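Local coordinates for protein AtxE2 (Asticcacaulis excentricus, PDB 5TXE) that hydrolyses the isopeptide bond of the lasso peptides astexin-2 and astexin-3, converting these threaded substrates to linear peptides, at residues A[633-636]-A[640-643]; A[350-355]-A[370-375]; A[184-189]-A[239-244]. The protein carries 1 engineered substitution. All blocks are in the same frame, centred on the assembly; numbering follows the deposited sequence.

Contact 1: residues A[633-636]-A[640-643]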
loop_
_atom_site.group_PDB
_atom_site.type_symbol
_atom_site.label_atom_id
_atom_site.label_comp_id
_atom_site.label_asym_id
_atom_site.label_seq_id
_atom_site.Cartn_x
_atom_site.Cartn_y
_atom_site.Cartn_z
ATOM N N TYR A 633 -13.001 9.789 -12.691
ATOM C CA TYR A 633 -11.769 10.575 -12.840
ATOM C C TYR A 633 -10.933 10.094 -14.008
ATOM O O TYR A 633 -10.610 8.890 -14.096
ATOM C CB TYR A 633 -10.948 10.450 -11.522
ATOM C CG TYR A 633 -11.583 11.100 -10.304
ATOM C CD1 TYR A 633 -12.534 10.450 -9.528
ATOM C CD2 TYR A 633 -11.244 12.347 -9.938
ATOM C CE1 TYR A 633 -13.123 11.055 -8.444
ATOM C CE2 TYR A 633 -11.839 12.971 -8.859
ATOM C CZ TYR A 633 -12.773 12.323 -8.110
ATOM O OH TYR A 633 -13.287 12.998 -6.985
ATOM N N PRO A 634 -10.484 11.009 -14.876
ATOM C CA PRO A 634 -9.738 10.592 -16.053
ATOM C C PRO A 634 -8.291 10.224 -15.808
ATOM O O PRO A 634 -7.618 10.807 -14.931
ATOM C CB PRO A 634 -9.794 11.811 -16.966
ATOM C CG PRO A 634 -9.876 12.964 -15.984
ATOM C CD PRO A 634 -10.718 12.448 -14.851
ATOM N N ASN A 635 -7.804 9.274 -16.609
ATOM C CA ASN A 635 -6.433 8.817 -16.546
ATOM C C ASN A 635 -5.993 8.465 -15.078
ATOM O O ASN A 635 -4.952 8.926 -14.601
ATOM C CB ASN A 635 -5.504 9.874 -17.152
ATOM C CG ASN A 635 -4.091 9.339 -17.331
ATOM O OD1 ASN A 635 -3.902 8.144 -17.398
ATOM N ND2 ASN A 635 -3.104 10.197 -17.309
ATOM N N GLU A 636 -6.786 7.624 -14.412
ATOM C CA GLU A 636 -6.517 7.249 -13.069
ATOM C C GLU A 636 -6.452 5.736 -12.962
ATOM O O GLU A 636 -6.729 5.036 -13.897
ATOM C CB GLU A 636 -7.589 7.748 -12.142
ATOM C CG GLU A 636 -7.395 9.172 -11.695
ATOM C CD GLU A 636 -6.174 9.333 -10.802
ATOM O OE1 GLU A 636 -5.517 8.324 -10.504
ATOM O OE2 GLU A 636 -5.860 10.504 -10.432
ATOM N N LYS A 640 -5.368 6.203 -6.746
ATOM C CA LYS A 640 -5.294 7.429 -7.524
ATOM C C LYS A 640 -3.968 8.101 -7.307
ATOM O O LYS A 640 -3.409 7.956 -6.273
ATOM C CB LYS A 640 -6.444 8.376 -7.236
ATOM C CG LYS A 640 -7.782 7.805 -7.629
ATOM C CD LYS A 640 -8.911 8.719 -7.214
ATOM C CE LYS A 640 -10.269 8.176 -7.616
ATOM N NZ LYS A 640 -10.727 7.052 -6.744
ATOM N N TRP A 641 -3.455 8.766 -8.338
ATOM C CA TRP A 641 -2.102 9.303 -8.300
ATOM C C TRP A 641 -2.064 10.816 -8.494
ATOM O O TRP A 641 -1.069 11.465 -8.122
ATOM C CB TRP A 641 -1.256 8.581 -9.356
ATOM C CG TRP A 641 -1.616 8.854 -10.754
ATOM C CD1 TRP A 641 -2.605 8.270 -11.455
ATOM C CD2 TRP A 641 -0.918 9.744 -11.691
ATOM N NE1 TRP A 641 -2.614 8.772 -12.764
ATOM C CE2 TRP A 641 -1.594 9.678 -12.910
ATOM C CE3 TRP A 641 0.187 10.592 -11.588
ATOM C CZ2 TRP A 641 -1.195 10.410 -14.038
ATOM C CZ3 TRP A 641 0.577 11.334 -12.703
ATOM C CH2 TRP A 641 -0.112 11.221 -13.919
ATOM N N GLN A 642 -3.127 11.418 -9.065
ATOM C CA GLN A 642 -3.072 12.847 -9.397
ATOM C C GLN A 642 -3.539 13.687 -8.214
ATOM O O GLN A 642 -4.618 13.477 -7.678
ATOM C CB GLN A 642 -3.891 13.186 -10.645
ATOM C CG GLN A 642 -3.493 12.401 -11.888
ATOM C CD GLN A 642 -4.230 12.869 -13.135
ATOM O OE1 GLN A 642 -4.418 14.041 -13.349
ATOM N NE2 GLN A 642 -4.665 11.943 -13.923
ATOM N N PRO A 643 -2.678 14.593 -7.741
ATOM C CA PRO A 643 -2.995 15.321 -6.519
ATOM C C PRO A 643 -4.310 16.089 -6.544
ATOM O O PRO A 643 -4.997 16.132 -5.507
ATOM C CB PRO A 643 -1.832 16.284 -6.384
ATOM C CG PRO A 643 -0.689 15.552 -7.049
ATOM C CD PRO A 643 -1.327 14.904 -8.231
#
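The carboxylate of Glu636 reaches the backbone amides of Trp641 and Gln642, closing the loop of the alpha/beta-hydrolase fold that follows strand 628-633 and holds His638, the inferred charge-relay histidine. This is the tight part. Glu636 OE1 accepts from Trp641 N at 3.0 Å and Glu636 OE2 from Gln642 N at 3.2 Å, each through its syn lone pair and with an N-H...O angle of 152°. A bend at chi2 (-67°) turns the carboxylate toward these amides, and the two bonds fix its rotation. OE2 is also hydrogen-bonded to His645 ND1; with Gln642 as N-cap of helix 643-662, the nearby helix start would probably steady the negative charge. Cut back to an alanine, the position loses its carboxylate, and the N-H groups of Trp641 and Gln642, and His645 ND1, would probably be left without their mate. On the buried flank Lys640 CE packs 3.7 Å from Tyr633 CD1, while NZ continues to Glu451 and the backbone of Gln605.

A second grip is Asn635 O, which takes Trp641 NE1 at 3.0 Å in its carbonyl plane and Gln642 NE2 at 3.1 Å from 53° above that plane; Gln642 OE1 bonds to Asn82 ND2. The exposed side is looser: Pro634 covers little, and the Asn635 amide only grazes the indole, ND2 lying in the ring plane at its edge, 3.8 Å from Trp641 CZ2.

Contact 2: residues A[350-355]-A[370-375]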
loop_
_atom_site.group_PDB
_atom_site.type_symbol
_atom_site.label_atom_id
_atom_site.label_comp_id
_atom_site.label_asym_id
_atom_site.label_seq_id
_atom_site.Cartn_x
_atom_site.Cartn_y
_atom_site.Cartn_z
ATOM N N LEU A 350 5.596 1.906 12.507
ATOM C CA LEU A 350 6.329 1.104 11.586
ATOM C C LEU A 350 7.739 1.630 11.482
ATOM O O LEU A 350 7.962 2.834 11.571
ATOM C CB LEU A 350 5.684 1.188 10.191
ATOM C CG LEU A 350 4.240 0.736 10.056
ATOM C CD1 LEU A 350 3.532 1.226 8.778
ATOM C CD2 LEU A 350 4.248 -0.776 10.116
ATOM N N LEU A 351 8.671 0.712 11.264
ATOM C CA LEU A 351 10.026 1.045 10.851
ATOM C C LEU A 351 10.238 0.402 9.518
ATOM O O LEU A 351 10.047 -0.793 9.378
ATOM C CB LEU A 351 11.063 0.483 11.802
ATOM C CG LEU A 351 11.075 1.001 13.204
ATOM C CD1 LEU A 351 12.140 0.216 13.965
ATOM C CD2 LEU A 351 11.390 2.476 13.243
ATOM N N GLN A 352 10.659 1.192 8.541
ATOM C CA GLN A 352 10.684 0.760 7.172
ATOM C C GLN A 352 12.058 0.989 6.567
ATOM O O GLN A 352 12.674 2.038 6.778
ATOM C CB GLN A 352 9.645 1.597 6.411
ATOM C CG GLN A 352 8.230 1.405 6.925
ATOM C CD GLN A 352 7.391 2.665 6.828
ATOM O OE1 GLN A 352 7.882 3.777 7.005
ATOM N NE2 GLN A 352 6.106 2.492 6.629
ATOM N N GLY A 353 12.521 0.045 5.777
ATOM C CA GLY A 353 13.733 0.250 4.986
ATOM C C GLY A 353 15.044 0.353 5.750
ATOM O O GLY A 353 16.069 0.804 5.197
ATOM N N CYS A 354 15.006 -0.041 7.014
ATOM C CA CYS A 354 16.128 0.155 7.913
ATOM C C CYS A 354 17.417 -0.458 7.376
ATOM O O CYS A 354 17.426 -1.563 6.840
ATOM C CB CYS A 354 15.853 -0.489 9.251
ATOM S SG CYS A 354 14.455 0.115 10.246
ATOM N N GLU A 355 18.504 0.263 7.546
ATOM C CA GLU A 355 19.850 -0.221 7.233
ATOM C C GLU A 355 20.822 0.148 8.375
ATOM O O GLU A 355 20.646 1.197 9.078
ATOM C CB GLU A 355 20.345 0.391 5.931
ATOM C CG GLU A 355 19.632 -0.160 4.686
ATOM C CD GLU A 355 20.319 0.260 3.377
ATOM O OE1 GLU A 355 21.246 1.103 3.397
ATOM O OE2 GLU A 355 19.917 -0.231 2.305
ATOM N N GLN A 370 2.352 10.847 13.151
ATOM C CA GLN A 370 3.672 11.163 12.600
ATOM C C GLN A 370 3.786 10.613 11.201
ATOM O O GLN A 370 3.902 9.425 11.015
ATOM C CB GLN A 370 4.762 10.478 13.466
ATOM C CG GLN A 370 6.176 10.547 12.916
ATOM C CD GLN A 370 6.630 11.981 12.863
ATOM O OE1 GLN A 370 6.791 12.575 13.899
ATOM N NE2 GLN A 370 6.752 12.570 11.653
ATOM N N PRO A 371 3.772 11.472 10.194
ATOM C CA PRO A 371 3.995 11.007 8.828
ATOM C C PRO A 371 5.403 10.506 8.654
ATOM O O PRO A 371 6.267 10.774 9.467
ATOM C CB PRO A 371 3.788 12.238 7.934
ATOM C CG PRO A 371 3.467 13.361 8.842
ATOM C CD PRO A 371 3.444 12.905 10.274
ATOM N N ARG A 372 5.630 9.820 7.564
ATOM C CA ARG A 372 6.864 9.188 7.360
ATOM C C ARG A 372 8.065 10.164 7.418
ATOM O O ARG A 372 8.104 11.210 6.742
ATOM C CB ARG A 372 6.847 8.425 6.039
ATOM C CG ARG A 372 7.782 7.258 6.002
ATOM C CD ARG A 372 7.583 6.420 4.744
ATOM N NE ARG A 372 6.309 5.732 4.813
ATOM C CZ ARG A 372 5.651 5.289 3.753
ATOM N NH1 ARG A 372 6.147 5.440 2.527
ATOM N NH2 ARG A 372 4.503 4.657 3.903
ATOM N N ARG A 373 9.056 9.768 8.217
ATOM C CA ARG A 373 10.276 10.502 8.366
ATOM C C ARG A 373 11.414 9.531 8.580
ATOM O O ARG A 373 11.196 8.313 8.747
ATOM C CB ARG A 373 10.142 11.385 9.589
ATOM C CG ARG A 373 9.953 10.585 10.832
ATOM C CD ARG A 373 10.134 11.390 12.082
ATOM N NE ARG A 373 9.814 10.551 13.211
ATOM C CZ ARG A 373 9.838 10.920 14.507
ATOM N NH1 ARG A 373 10.166 12.149 14.900
ATOM N NH2 ARG A 373 9.503 10.030 15.422
ATOM N N LEU A 374 12.621 10.062 8.556
ATOM C CA LEU A 374 13.797 9.273 8.893
ATOM C C LEU A 374 14.192 9.489 10.362
ATOM O O LEU A 374 14.109 10.583 10.888
ATOM C CB LEU A 374 14.965 9.627 8.011
ATOM C CG LEU A 374 15.158 8.985 6.637
ATOM C CD1 LEU A 374 13.938 8.295 6.103
ATOM C CD2 LEU A 374 15.723 9.986 5.676
ATOM N N VAL A 375 14.715 8.431 10.953
ATOM C CA VAL A 375 14.933 8.291 12.363
ATOM C C VAL A 375 16.182 7.445 12.516
ATOM O O VAL A 375 16.520 6.668 11.597
ATOM C CB VAL A 375 13.639 7.636 12.863
ATOM C CG1 VAL A 375 13.769 6.248 13.425
ATOM C CG2 VAL A 375 12.729 8.600 13.561
#
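Gln352 and Arg372 meet at one end of this contact and Leu351 and Val375 at the other, with only 124 Å² buried between the segments. At the start of 370-375, Gln370 does not reach across but folds back on its own chain: Gln370 NE2 donates to Pro371 O at 2.9 Å, nearly straight at 170°, and OE1 sits 3.4 Å above the guanidinium plane of Arg373, over its centre. Pro371 itself packs on Leu394. The chain then turns a corner at Arg372, whose CG is anti to the backbone N (chi1 -153°), which brings the side chain across the Gln352 amide. Gln352 OE1 lies 3.5 Å from Arg372 CD and 3.3 Å from Arg372 NE, but the angle at NE is too poor for a hydrogen bond, and the amide and guanidinium planes stand 87° apart. The two groups are instead joined through a third: Glu366 OE2 forms a salt bridge with Arg372 NE and accepts from Gln352 NE2. The guanidinium also donates to the backbone oxygens of Ile49, Thr51 and Met52, tying the corner to the N-terminal part of the chain.

Strands 350-357 and 373-378 are the first and third of a four-stranded antiparallel sheet, consistent with a blade of the beta-propeller, as in prolyl oligopeptidase relatives. Strand 360-367 runs between them, and its Cys363 is disulfide-bonded to Cys354. Along the third strand, Arg373 points away from 350-355, and its side chain packs on Met384 and Pro386. Beyond Leu374, Val375 points toward the first strand, and its CG1 meets Leu351 CD2 at 4.5 Å, a light apolar touch across the intervening strand 360-367, with CA atoms of the pair 8.9 Å apart.

Contact 3: residues A[184-189]-A[239-244]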
loop_
_atom_site.group_PDB
_atom_site.type_symbol
_atom_site.label_atom_id
_atom_site.label_comp_id
_atom_site.label_asym_id
_atom_site.label_seq_id
_atom_site.Cartn_x
_atom_site.Cartn_y
_atom_site.Cartn_z
ATOM N N LEU A 184 28.298 1.013 -15.145
ATOM C CA LEU A 184 26.946 0.720 -14.653
ATOM C C LEU A 184 26.435 -0.461 -15.406
ATOM O O LEU A 184 26.592 -0.559 -16.623
ATOM C CB LEU A 184 25.970 1.902 -14.879
ATOM C CG LEU A 184 26.185 3.184 -14.096
ATOM C CD1 LEU A 184 25.302 4.272 -14.682
ATOM C CD2 LEU A 184 25.841 2.985 -12.637
ATOM N N ILE A 185 25.757 -1.329 -14.682
ATOM C CA ILE A 185 25.005 -2.398 -15.327
ATOM C C ILE A 185 23.504 -2.117 -15.158
ATOM O O ILE A 185 23.066 -1.620 -14.132
ATOM C CB ILE A 185 25.366 -3.774 -14.729
ATOM C CG1 ILE A 185 24.568 -4.844 -15.417
ATOM C CG2 ILE A 185 25.114 -3.815 -13.232
ATOM C CD1 ILE A 185 25.072 -6.244 -15.131
ATOM N N TYR A 186 22.736 -2.413 -16.179
ATOM C CA TYR A 186 21.327 -2.095 -16.170
ATOM C C TYR A 186 20.537 -3.087 -16.966
ATOM O O TYR A 186 21.082 -3.809 -17.805
ATOM C CB TYR A 186 21.082 -0.698 -16.730
ATOM C CG TYR A 186 21.305 -0.527 -18.233
ATOM C CD1 TYR A 186 22.566 -0.224 -18.766
ATOM C CD2 TYR A 186 20.247 -0.576 -19.116
ATOM C CE1 TYR A 186 22.773 -0.003 -20.142
ATOM C CE2 TYR A 186 20.460 -0.359 -20.495
ATOM C CZ TYR A 186 21.732 -0.072 -20.991
ATOM O OH TYR A 186 21.913 0.151 -22.351
ATOM N N SER A 187 19.249 -3.165 -16.625
ATOM C CA SER A 187 18.349 -4.187 -17.159
ATOM C C SER A 187 17.080 -3.592 -17.730
ATOM O O SER A 187 16.707 -2.463 -17.409
ATOM C CB SER A 187 17.940 -5.152 -16.042
ATOM O OG SER A 187 17.264 -4.508 -14.996
ATOM N N GLY A 188 16.409 -4.368 -18.565
ATOM C CA GLY A 188 15.048 -4.029 -19.038
ATOM C C GLY A 188 14.584 -4.999 -20.101
ATOM O O GLY A 188 15.251 -6.011 -20.304
ATOM N N ARG A 189 13.508 -4.667 -20.838
ATOM C CA ARG A 189 12.852 -5.620 -21.681
ATOM C C ARG A 189 12.539 -5.124 -23.081
ATOM O O ARG A 189 11.389 -4.852 -23.411
ATOM C CB ARG A 189 11.583 -6.138 -20.981
ATOM C CG ARG A 189 11.889 -6.909 -19.689
ATOM C CD ARG A 189 10.665 -7.460 -18.963
ATOM N NE ARG A 189 9.775 -6.393 -18.564
ATOM C CZ ARG A 189 8.513 -6.584 -18.182
ATOM N NH1 ARG A 189 8.007 -7.802 -18.120
ATOM N NH2 ARG A 189 7.773 -5.564 -17.848
ATOM N N GLY A 239 31.320 6.106 -22.975
ATOM C CA GLY A 239 30.004 6.021 -23.580
ATOM C C GLY A 239 29.761 4.712 -24.302
ATOM O O GLY A 239 28.782 4.605 -25.019
ATOM N N THR A 240 30.626 3.707 -24.146
ATOM C CA THR A 240 30.396 2.430 -24.840
ATOM C C THR A 240 29.639 1.459 -23.938
ATOM O O THR A 240 29.715 1.517 -22.714
ATOM C CB THR A 240 31.695 1.744 -25.358
ATOM O OG1 THR A 240 32.616 1.607 -24.278
ATOM C CG2 THR A 240 32.346 2.559 -26.465
ATOM N N ARG A 241 28.922 0.588 -24.615
ATOM C CA ARG A 241 28.098 -0.433 -24.042
ATOM C C ARG A 241 28.583 -1.774 -24.502
ATOM O O ARG A 241 28.939 -1.924 -25.679
ATOM C CB ARG A 241 26.684 -0.318 -24.589
ATOM C CG ARG A 241 25.822 0.655 -23.825
ATOM C CD ARG A 241 24.995 1.570 -24.714
ATOM N NE ARG A 241 24.164 2.476 -23.911
ATOM C CZ ARG A 241 23.007 2.989 -24.298
ATOM N NH1 ARG A 241 22.470 2.690 -25.469
ATOM N NH2 ARG A 241 22.378 3.803 -23.482
ATOM N N ARG A 242 28.451 -2.763 -23.634
ATOM C CA ARG A 242 28.813 -4.140 -23.978
ATOM C C ARG A 242 27.883 -5.103 -23.245
ATOM O O ARG A 242 27.180 -4.704 -22.314
ATOM C CB ARG A 242 30.257 -4.386 -23.548
ATOM C CG ARG A 242 30.477 -4.234 -22.041
ATOM C CD ARG A 242 31.813 -4.826 -21.563
ATOM N NE ARG A 242 32.123 -4.546 -20.151
ATOM C CZ ARG A 242 31.684 -5.287 -19.126
ATOM N NH1 ARG A 242 30.897 -6.351 -19.335
ATOM N NH2 ARG A 242 31.997 -4.955 -17.890
ATOM N N ALA A 243 27.894 -6.368 -23.641
ATOM C CA ALA A 243 27.080 -7.349 -22.950
ATOM C C ALA A 243 27.649 -7.529 -21.549
ATOM O O ALA A 243 28.848 -7.309 -21.334
ATOM C CB ALA A 243 27.090 -8.670 -23.668
ATOM N N ALA A 244 26.777 -7.878 -20.597
ATOM C CA ALA A 244 27.226 -8.176 -19.232
ATOM C C ALA A 244 27.823 -9.582 -19.163
ATOM O O ALA A 244 27.447 -10.409 -19.920
ATOM C CB ALA A 244 26.058 -8.055 -18.280
#
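Tyr186 sets its hydroxyl over the guanidinium of Arg241, and one residue back Ile185 pushes its end methyl against Ala244. The tyrosine OH stands 3.5 Å above the guanidinium plane, over its centre, and is equally far, 3.6 Å, from Arg241 NE and Arg241 CZ. Such a position over the face uses no N-H of the arginine, so the touch is packing and not a hydrogen bond. Tyr186 reaches it with CG between the backbone N and the carbonyl carbon (chi1 70°), and its ring plane is 52° from the guanidinium. Arg241 reaches this spot by a chain bent at chi2, and the two side chains cross at about a right angle. Their polar ends have other partners: Arg241 NH2 donates to Glu168 O, and Tyr186 OH makes a weak hydrogen bond with Asp169 OD2.

Strands 183-188 and 240-243 are the second and fourth of a four-stranded antiparallel sheet consistent with a propeller blade, with 230-235 between them and 240-243 outermost. Because neighbouring residues of a strand alternate, Tyr186 and Ile185 serve different faces. Tyr186 and Arg241 both pack on Ile167 of strand 163-167, whereas Ile185 and Ala244 lie against helix 246-253, on Leu252 and Val249. With CG1 anti to the backbone N (chi1 180°), the extended Ile185 side chain delivers CD1 to 3.8 Å from Ala244 CB.

Along the chain the contacts come in the order 3, 2, 1, each closing before the next opens. Contacts 3 and 2 belong to two different four-stranded antiparallel sheets, with strands 173-178, 183-188, 230-235 and 240-243 in one and 350-357, 360-367, 373-378 and 384-388 in the other; each joins strands separated by one intervening strand, and their centres lie 33 Å apart. Contact 1 is at the end of edge strand 628-633 of the mixed eight-stranded sheet and in the loop after it. The closest pair, contacts 1 and 2, has nearest atoms about 13 Å apart. Contacts 2 and 3 are thus internal packing of separate blades, away from the annotated sites, while contact 1 shapes the loop bearing the inferred charge-relay histidine.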